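Local coordinates for protein thymidylate synthase thyX (Helicobacter pylori, PDB 3N3Y) that probably catalyses the FAD-dependent reductive methylation of dUMP to dTMP, taking the methyl carbon from methylenetetrahydrofolate and reducing equivalents from NADPH, as a homotetramer, at residues Leu107-Thr112 / Ser133-Glu138. Residues are numbered along the deposited sequence; the frame is centred on the assembly and turned at random.
Sequences LPLNET and SVLALE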
loop_
_atom_site.group_PDB
_atom_site.type_symbol
_atom_site.label_atom_id
_atom_site.label_comp_id
_atom_site.label_asym_id
_atom_site.label_seq_id
_atom_site.Cartn_x
_atom_site.Cartn_y
_atom_site.Cartn_z
ATOM N N LEU A 107 -28.296 33.447 -12.378
ATOM C CA LEU A 107 -28.239 34.583 -13.298
ATOM C C LEU A 107 -29.407 35.533 -13.024
ATOM O O LEU A 107 -30.504 35.092 -12.693
ATOM C CB LEU A 107 -28.283 34.110 -14.751
ATOM C CG LEU A 107 -27.209 33.094 -15.140
ATOM C CD1 LEU A 107 -27.359 32.656 -16.605
ATOM C CD2 LEU A 107 -25.819 33.655 -14.874
ATOM N N PRO A 108 -29.169 36.843 -13.160
ATOM C CA PRO A 108 -27.901 37.389 -13.639
ATOM C C PRO A 108 -26.862 37.415 -12.536
ATOM O O PRO A 108 -27.203 37.386 -11.353
ATOM C CB PRO A 108 -28.278 38.816 -14.032
ATOM C CG PRO A 108 -29.338 39.182 -13.048
ATOM C CD PRO A 108 -30.114 37.909 -12.774
ATOM N N LEU A 109 -25.598 37.450 -12.930
ATOM C CA LEU A 109 -24.517 37.605 -11.978
ATOM C C LEU A 109 -24.729 38.919 -11.266
ATOM O O LEU A 109 -25.046 39.932 -11.894
ATOM C CB LEU A 109 -23.166 37.620 -12.696
ATOM C CG LEU A 109 -22.831 36.365 -13.512
ATOM C CD1 LEU A 109 -21.390 36.394 -13.997
ATOM C CD2 LEU A 109 -23.095 35.108 -12.692
ATOM N N ASN A 110 -24.591 38.888 -9.952
ATOM C CA ASN A 110 -24.634 40.082 -9.136
ATOM C C ASN A 110 -24.281 39.647 -7.731
ATOM O O ASN A 110 -24.230 38.445 -7.456
ATOM C CB ASN A 110 -26.010 40.761 -9.200
ATOM C CG ASN A 110 -27.128 39.865 -8.706
ATOM O OD1 ASN A 110 -26.918 39.003 -7.859
ATOM N ND2 ASN A 110 -28.325 40.068 -9.235
ATOM N N GLU A 111 -24.031 40.608 -6.849
ATOM C CA GLU A 111 -23.486 40.317 -5.528
ATOM C C GLU A 111 -24.230 39.223 -4.761
ATOM O O GLU A 111 -23.605 38.354 -4.143
ATOM C CB GLU A 111 -23.418 41.589 -4.694
ATOM C CG GLU A 111 -22.436 42.611 -5.220
ATOM C CD GLU A 111 -22.506 43.914 -4.442
ATOM O OE1 GLU A 111 -22.904 44.947 -5.037
ATOM O OE2 GLU A 111 -22.184 43.898 -3.230
ATOM N N THR A 112 -25.556 39.271 -4.802
ATOM C CA THR A 112 -26.384 38.295 -4.111
ATOM C C THR A 112 -26.254 36.895 -4.715
ATOM O O THR A 112 -26.105 35.914 -3.996
ATOM C CB THR A 112 -27.866 38.675 -4.190
ATOM O OG1 THR A 112 -28.034 40.062 -3.870
ATOM C CG2 THR A 112 -28.679 37.815 -3.233
ATOM N N SER A 133 -17.061 30.122 -13.228
ATOM C CA SER A 133 -17.512 28.947 -12.476
ATOM C C SER A 133 -19.009 29.000 -12.268
ATOM O O SER A 133 -19.691 27.986 -12.411
ATOM C CB SER A 133 -16.807 28.805 -11.126
ATOM O OG SER A 133 -15.436 28.586 -11.327
ATOM N N VAL A 134 -19.515 30.183 -11.936
ATOM C CA VAL A 134 -20.957 30.378 -11.775
ATOM C C VAL A 134 -21.720 30.136 -13.083
ATOM O O VAL A 134 -22.760 29.482 -13.080
ATOM C CB VAL A 134 -21.284 31.772 -11.216
ATOM C CG1 VAL A 134 -22.810 31.930 -10.992
ATOM C CG2 VAL A 134 -20.507 31.990 -9.900
ATOM N N LEU A 135 -21.192 30.630 -14.200
ATOM C CA LEU A 135 -21.805 30.336 -15.494
ATOM C C LEU A 135 -21.943 28.824 -15.689
ATOM O O LEU A 135 -23.003 28.337 -16.086
ATOM C CB LEU A 135 -21.017 30.970 -16.655
ATOM C CG LEU A 135 -20.895 32.501 -16.603
ATOM C CD1 LEU A 135 -20.458 33.099 -17.948
ATOM C CD2 LEU A 135 -22.197 33.152 -16.128
ATOM N N ALA A 136 -20.865 28.093 -15.395
ATOM C CA ALA A 136 -20.838 26.635 -15.529
ATOM C C ALA A 136 -21.829 25.985 -14.581
ATOM O O ALA A 136 -22.499 25.020 -14.939
ATOM C CB ALA A 136 -19.428 26.095 -15.285
ATOM N N LEU A 137 -21.910 26.522 -13.369
ATOM C CA LEU A 137 -22.824 26.007 -12.363
ATOM C C LEU A 137 -24.259 26.211 -12.814
ATOM O O LEU A 137 -25.100 25.329 -12.645
ATOM C CB LEU A 137 -22.591 26.682 -11.001
ATOM C CG LEU A 137 -23.548 26.276 -9.869
ATOM C CD1 LEU A 137 -23.286 24.850 -9.410
ATOM C CD2 LEU A 137 -23.438 27.215 -8.691
ATOM N N GLU A 138 -24.533 27.378 -13.396
ATOM C CA GLU A 138 -25.862 27.672 -13.926
ATOM C C GLU A 138 -26.250 26.702 -15.053
ATOM O O GLU A 138 -27.327 26.130 -15.021
ATOM C CB GLU A 138 -25.984 29.143 -14.365
ATOM C CG GLU A 138 -27.357 29.520 -14.937
ATOM C CD GLU A 138 -28.507 29.400 -13.923
ATOM O OE1 GLU A 138 -28.244 29.300 -12.702
ATOM O OE2 GLU A 138 -29.681 29.418 -14.353
#
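Leu107 and Leu109, two leucines flanking a cis proline, lie against the Val134, Leu135 and Glu138 face of helix 127-145, so that a loop leading into helix 111-117 packs on the next long helix of the helical part of this ThyX subunit. The backbones stay well apart, the nearest CA pair being Leu107 and Glu138 at 7.3 Å, and the contact is therefore made by side chains. In both loop leucines CG stands opposite the carbonyl carbon (chi1 -55° in Leu107, -60° in Leu109), and an extended chi2 carries CD1 on, anti to CA, while CD2 branches off beside it. Leu135 CD2 is the methyl they share: Leu107 CD2 reaches it at 3.9 Å and Leu109 CD1 at 4.0 Å, both leucines crossing Leu135 at roughly a right angle. Leu109 CD2 comes closer still to Val134, 3.6 Å from its CG1, while remaining near Leu135 CD2; the Leu109 and Val134 side chains run past each other in opposite senses. Val134 is buried, and its side chain also touches Phe106, Leu114 and Ala117, which ties the junction to helix 111-117. Leu135, more open, packs on Asn139 of a second subunit. At the other end Leu107 lies obliquely over the aliphatic part of Glu138, with CD1 3.6 Å from Glu138 CG. That glutamate leaves the helix with CG anti to its backbone N and then bends at chi2 (64°), placing its carboxylate beside the backbone of Phe106 and Leu107. There OE1 accepts a hydrogen bond from Phe106 N, while OE2 forms a salt bridge with Arg141, so the buried acid has partners for both oxygens. The CG methylene next to the carboxylate remains apolar contact surface: Leu107 CG, too, sits 3.6 Å from Glu138 CG.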